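Local structure of cysteine hydrolase (6V98) at residues Ile48-Tyr60 against Phe122-Met134. The protein is a type VI secretion system effector of Vibrio cholerae, probably a cysteine hydrolase of the papain-like peptidase clan that attacks rival bacteria. Sequence-based numbering, arbitrary orientation.
Sequences ILINGETGVTRYY and FFSEADSWLRGKM
Helix 123-134 lies over the hairpin of strands 48-50 and 57-60, inclined 34° to the second strand, with axes 10.3 Å apart at closest, and running roughly against the first. L49, R58 and Y60 point toward the helix, from which F123, A126, L130 and M134 point back, while D127 extends its carboxylate to the hairpin. L49, branched and wholly apolar, fits the first helical turn: CD1 lies 3.7 Å from A126 CB, a small methyl, consistent with the close approach of the strand here, and CG packs against F123 CD1. F123 extends its ring away from the helix backbone (chi1 179°, CG trans to N), reaching the hairpin's turn, where N51 crosses one ring face, its CB making a CH-pi contact 3.9 Å from the ring centroid. N51 suits this corner because OD1 accepts from the backbone N of E53, in the carbonyl plane, an Asx turn, and from that of T54, above the plane, which makes an Asx motif; together they hold the amide in place. The hairpin belongs to the antiparallel sheet of this TseH-like domain, assigned to the papain-like clan; helix 123-134 packs on one side of the sheet, helix 93-107 on I48 and Y59 from the other. Farther along, L130 CB sits almost centrally over the Y60 ring, 3.7 Å from its centroid; M134 CE meets the ring edge, 3.8 Å from Y60 CE2, and the sulfur lies obliquely to the ring, a Met-aromatic contact. The tyrosine hydroxyl gives the ring a polar end, and a water bridges Y60 OH and D127 OD1. R131 NE, one helical turn on, gives D127 OD2 a nearly straight hydrogen bond at 3.0 Å within a salt bridge, meeting it from above the carboxylate plane. R58 NE stays 4.1 Å from D127 OD1, too far for a salt bridge, yet its charge probably helps stabilise the carboxylate as an anion.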
loop_
_atom_site.group_PDB
_atom_site.type_symbol
_atom_site.label_atom_id
_atom_site.label_comp_id
_atom_site.label_asym_id
_atom_site.label_seq_id
_atom_site.Cartn_x
_atom_site.Cartn_y
_atom_site.Cartn_z
ATOM N N ILE A 48 2.606 -2.094 1.483
ATOM C CA ILE A 48 3.407 -3.104 2.154
ATOM C C ILE A 48 4.305 -2.414 3.160
ATOM O O ILE A 48 4.942 -1.404 2.843
ATOM C CB ILE A 48 4.254 -3.896 1.144
ATOM C CG1 ILE A 48 3.341 -4.588 0.135
ATOM C CG2 ILE A 48 5.124 -4.902 1.888
ATOM C CD1 ILE A 48 4.100 -5.279 -1.022
ATOM N N LEU A 49 4.391 -2.977 4.361
ATOM C CA LEU A 49 5.232 -2.444 5.426
ATOM C C LEU A 49 6.204 -3.527 5.870
ATOM O O LEU A 49 5.779 -4.628 6.225
ATOM C CB LEU A 49 4.376 -1.981 6.612
ATOM C CG LEU A 49 5.156 -1.647 7.885
ATOM C CD1 LEU A 49 5.913 -0.354 7.700
ATOM C CD2 LEU A 49 4.219 -1.543 9.076
ATOM N N ILE A 50 7.501 -3.225 5.858
ATOM C CA ILE A 50 8.522 -4.221 6.182
ATOM C C ILE A 50 9.446 -3.701 7.275
ATOM O O ILE A 50 9.975 -2.588 7.172
ATOM C CB ILE A 50 9.350 -4.615 4.951
ATOM C CG1 ILE A 50 8.434 -5.183 3.873
ATOM C CG2 ILE A 50 10.415 -5.642 5.359
ATOM C CD1 ILE A 50 9.097 -5.291 2.519
ATOM N N ASN A 51 9.642 -4.518 8.313
ATOM C CA ASN A 51 10.666 -4.277 9.325
ATOM C C ASN A 51 12.051 -4.504 8.727
ATOM O O ASN A 51 12.376 -5.623 8.312
ATOM C CB ASN A 51 10.456 -5.207 10.519
ATOM C CG ASN A 51 11.346 -4.848 11.699
ATOM O OD1 ASN A 51 12.568 -4.812 11.575
ATOM N ND2 ASN A 51 10.734 -4.550 12.840
ATOM N N GLY A 52 12.870 -3.449 8.697
ATOM C CA GLY A 52 14.186 -3.544 8.081
ATOM C C GLY A 52 15.179 -4.410 8.830
ATOM O O GLY A 52 16.188 -4.823 8.245
ATOM N N GLU A 53 14.926 -4.687 10.109
ATOM C CA GLU A 53 15.778 -5.571 10.903
ATOM C C GLU A 53 15.412 -7.037 10.734
ATOM O O GLU A 53 16.299 -7.886 10.613
ATOM C CB GLU A 53 15.679 -5.219 12.387
ATOM C CG GLU A 53 16.042 -3.792 12.725
ATOM C CD GLU A 53 17.453 -3.666 13.239
ATOM O OE1 GLU A 53 18.252 -4.598 13.000
ATOM O OE2 GLU A 53 17.757 -2.637 13.882
ATOM N N THR A 54 14.114 -7.353 10.738
ATOM C CA THR A 54 13.644 -8.729 10.831
ATOM C C THR A 54 12.984 -9.251 9.566
ATOM O O THR A 54 12.844 -10.472 9.424
ATOM C CB THR A 54 12.634 -8.866 11.976
ATOM O OG1 THR A 54 11.514 -8.016 11.711
ATOM C CG2 THR A 54 13.265 -8.462 13.294
ATOM N N GLY A 55 12.572 -8.372 8.657
ATOM C CA GLY A 55 11.843 -8.795 7.486
ATOM C C GLY A 55 10.377 -9.086 7.724
ATOM O O GLY A 55 9.690 -9.518 6.786
ATOM N N VAL A 56 9.882 -8.885 8.947
ATOM C CA VAL A 56 8.456 -9.037 9.212
ATOM C C VAL A 56 7.678 -8.066 8.334
ATOM O O VAL A 56 7.990 -6.868 8.284
ATOM C CB VAL A 56 8.160 -8.805 10.704
ATOM C CG1 VAL A 56 6.663 -8.781 10.950
ATOM C CG2 VAL A 56 8.828 -9.883 11.566
ATOM N N THR A 57 6.649 -8.581 7.652
ATOM C CA THR A 57 5.929 -7.882 6.593
ATOM C C THR A 57 4.439 -7.802 6.917
ATOM O O THR A 57 3.841 -8.778 7.376
ATOM C CB THR A 57 6.138 -8.609 5.245
ATOM O OG1 THR A 57 7.540 -8.698 4.970
ATOM C CG2 THR A 57 5.479 -7.869 4.095
ATOM N N ARG A 58 3.843 -6.636 6.672
ATOM C CA ARG A 58 2.406 -6.412 6.792
ATOM C C ARG A 58 1.871 -5.812 5.501
ATOM O O ARG A 58 2.583 -5.117 4.777
ATOM C CB ARG A 58 2.062 -5.451 7.949
ATOM C CG ARG A 58 2.702 -5.814 9.266
ATOM C CD ARG A 58 2.051 -7.056 9.821
ATOM N NE ARG A 58 2.508 -7.341 11.174
ATOM C CZ ARG A 58 3.100 -8.473 11.541
ATOM N NH1 ARG A 58 3.317 -9.442 10.653
ATOM N NH2 ARG A 58 3.476 -8.637 12.804
ATOM N N TYR A 59 0.586 -6.038 5.242
ATOM C CA TYR A 59 -0.087 -5.407 4.115
ATOM C C TYR A 59 -1.433 -4.875 4.583
ATOM O O TYR A 59 -2.195 -5.597 5.235
ATOM C CB TYR A 59 -0.265 -6.381 2.937
ATOM C CG TYR A 59 -1.036 -5.768 1.791
ATOM C CD1 TYR A 59 -2.421 -5.912 1.707
ATOM C CD2 TYR A 59 -0.394 -5.015 0.814
ATOM C CE1 TYR A 59 -3.144 -5.326 0.676
ATOM C CE2 TYR A 59 -1.109 -4.414 -0.213
ATOM C CZ TYR A 59 -2.474 -4.575 -0.276
ATOM O OH TYR A 59 -3.192 -4.007 -1.299
ATOM N N TYR A 60 -1.705 -3.603 4.274
ATOM C CA TYR A 60 -2.959 -2.947 4.607
ATOM C C TYR A 60 -3.502 -2.229 3.386
ATOM O O TYR A 60 -2.746 -1.794 2.511
ATOM C CB TYR A 60 -2.774 -1.920 5.738
ATOM C CG TYR A 60 -2.688 -2.508 7.124
ATOM C CD1 TYR A 60 -1.506 -3.079 7.604
ATOM C CD2 TYR A 60 -3.793 -2.479 7.962
ATOM C CE1 TYR A 60 -1.444 -3.610 8.901
ATOM C CE2 TYR A 60 -3.747 -2.995 9.245
ATOM C CZ TYR A 60 -2.583 -3.558 9.715
ATOM O OH TYR A 60 -2.590 -4.063 10.999
ATOM N N PHE A 122 10.480 3.684 10.961
ATOM C CA PHE A 122 9.081 3.968 11.249
ATOM C C PHE A 122 8.204 2.737 11.438
ATOM O O PHE A 122 6.980 2.878 11.487
ATOM C CB PHE A 122 8.481 4.833 10.133
ATOM C CG PHE A 122 8.762 4.322 8.757
ATOM C CD1 PHE A 122 8.294 3.077 8.349
ATOM C CD2 PHE A 122 9.493 5.078 7.866
ATOM C CE1 PHE A 122 8.571 2.590 7.084
ATOM C CE2 PHE A 122 9.768 4.595 6.591
ATOM C CZ PHE A 122 9.297 3.357 6.199
ATOM N N PHE A 123 8.788 1.535 11.534
ATOM C CA PHE A 123 7.955 0.336 11.514
ATOM C C PHE A 123 6.897 0.357 12.614
ATOM O O PHE A 123 5.711 0.132 12.344
ATOM C CB PHE A 123 8.798 -0.933 11.627
ATOM C CG PHE A 123 7.966 -2.187 11.624
ATOM C CD1 PHE A 123 7.614 -2.803 10.429
ATOM C CD2 PHE A 123 7.495 -2.726 12.809
ATOM C CE1 PHE A 123 6.830 -3.948 10.422
ATOM C CE2 PHE A 123 6.711 -3.867 12.804
ATOM C CZ PHE A 123 6.379 -4.473 11.610
ATOM N N SER A 124 7.302 0.578 13.868
ATOM C CA SER A 124 6.316 0.496 14.946
ATOM C C SER A 124 5.286 1.616 14.835
ATOM O O SER A 124 4.099 1.405 15.117
ATOM C CB SER A 124 7.001 0.525 16.314
ATOM O OG SER A 124 7.550 1.796 16.596
ATOM N N GLU A 125 5.711 2.804 14.403
ATOM C CA GLU A 125 4.763 3.901 14.239
ATOM C C GLU A 125 3.779 3.628 13.107
ATOM O O GLU A 125 2.588 3.949 13.218
ATOM C CB GLU A 125 5.508 5.201 13.980
ATOM C CG GLU A 125 6.325 5.700 15.170
ATOM C CD GLU A 125 7.726 5.123 15.235
ATOM O OE1 GLU A 125 8.476 5.528 16.149
ATOM O OE2 GLU A 125 8.075 4.269 14.385
ATOM N N ALA A 126 4.266 3.071 11.996
ATOM C CA ALA A 126 3.371 2.752 10.886
ATOM C C ALA A 126 2.396 1.651 11.271
ATOM O O ALA A 126 1.198 1.727 10.955
ATOM C CB ALA A 126 4.184 2.331 9.660
ATOM N N ASP A 127 2.898 0.607 11.932
ATOM C CA ASP A 127 2.028 -0.478 12.376
ATOM C C ASP A 127 0.964 0.038 13.332
ATOM O O ASP A 127 -0.216 -0.323 13.222
ATOM C CB ASP A 127 2.865 -1.573 13.036
ATOM C CG ASP A 127 2.089 -2.850 13.236
ATOM O OD1 ASP A 127 1.725 -3.474 12.220
ATOM O OD2 ASP A 127 1.848 -3.224 14.404
ATOM N N SER A 128 1.360 0.905 14.260
ATOM C CA SER A 128 0.397 1.494 15.188
ATOM C C SER A 128 -0.638 2.358 14.467
ATOM O O SER A 128 -1.830 2.331 14.807
ATOM C CB SER A 128 1.144 2.316 16.241
ATOM O OG SER A 128 0.220 2.886 17.159
ATOM N N TRP A 129 -0.202 3.144 13.479
ATOM C CA TRP A 129 -1.129 4.008 12.743
ATOM C C TRP A 129 -2.146 3.182 11.961
ATOM O O TRP A 129 -3.351 3.470 11.991
ATOM C CB TRP A 129 -0.330 4.933 11.819
ATOM C CG TRP A 129 -1.068 6.056 11.116
ATOM C CD1 TRP A 129 -1.110 7.364 11.495
ATOM C CD2 TRP A 129 -1.794 5.970 9.885
ATOM N NE1 TRP A 129 -1.828 8.098 10.585
ATOM C CE2 TRP A 129 -2.266 7.265 9.589
ATOM C CE3 TRP A 129 -2.105 4.920 9.015
ATOM C CZ2 TRP A 129 -3.028 7.542 8.457
ATOM C CZ3 TRP A 129 -2.856 5.195 7.880
ATOM C CH2 TRP A 129 -3.309 6.494 7.610
ATOM N N LEU A 130 -1.678 2.136 11.274
ATOM C CA LEU A 130 -2.566 1.272 10.499
ATOM C C LEU A 130 -3.551 0.529 11.397
ATOM O O LEU A 130 -4.748 0.458 11.088
ATOM C CB LEU A 130 -1.721 0.298 9.675
ATOM C CG LEU A 130 -0.961 1.041 8.574
ATOM C CD1 LEU A 130 0.258 0.215 8.114
ATOM C CD2 LEU A 130 -1.882 1.364 7.405
ATOM N N ARG A 131 -3.078 -0.024 12.517
ATOM C CA ARG A 131 -3.998 -0.665 13.452
ATOM C C ARG A 131 -4.984 0.351 14.024
ATOM O O ARG A 131 -6.156 0.032 14.250
ATOM C CB ARG A 131 -3.229 -1.347 14.579
ATOM C CG ARG A 131 -2.429 -2.582 14.157
ATOM C CD ARG A 131 -1.907 -3.347 15.371
ATOM N NE ARG A 131 -0.714 -2.736 15.963
ATOM C CZ ARG A 131 -0.725 -1.900 17.001
ATOM N NH1 ARG A 131 -1.872 -1.561 17.576
ATOM N NH2 ARG A 131 0.415 -1.400 17.465
ATOM N N GLY A 132 -4.524 1.580 14.254
ATOM C CA GLY A 132 -5.418 2.621 14.745
ATOM C C GLY A 132 -6.500 2.980 13.744
ATOM O O GLY A 132 -7.665 3.152 14.110
ATOM N N LYS A 133 -6.140 3.074 12.464
ATOM C CA LYS A 133 -7.147 3.347 11.452
ATOM C C LYS A 133 -8.104 2.170 11.308
ATOM O O LYS A 133 -9.314 2.361 11.120
ATOM C CB LYS A 133 -6.472 3.671 10.122
ATOM C CG LYS A 133 -5.769 5.011 10.071
ATOM C CD LYS A 133 -6.662 6.138 10.572
ATOM C CE LYS A 133 -6.098 7.502 10.213
ATOM N NZ LYS A 133 -6.581 8.553 11.153
ATOM N N MET A 134 -7.594 0.945 11.426
ATOM C CA MET A 134 -8.497 -0.198 11.371
ATOM C C MET A 134 -9.463 -0.201 12.550
ATOM O O MET A 134 -10.627 -0.589 12.390
ATOM C CB MET A 134 -7.717 -1.508 11.311
ATOM C CG MET A 134 -8.614 -2.675 10.918
ATOM S SD MET A 134 -7.694 -3.979 10.116
ATOM C CE MET A 134 -6.529 -4.355 11.430
HETATM O O HOH W 1 -0.256 -4.945 11.763
#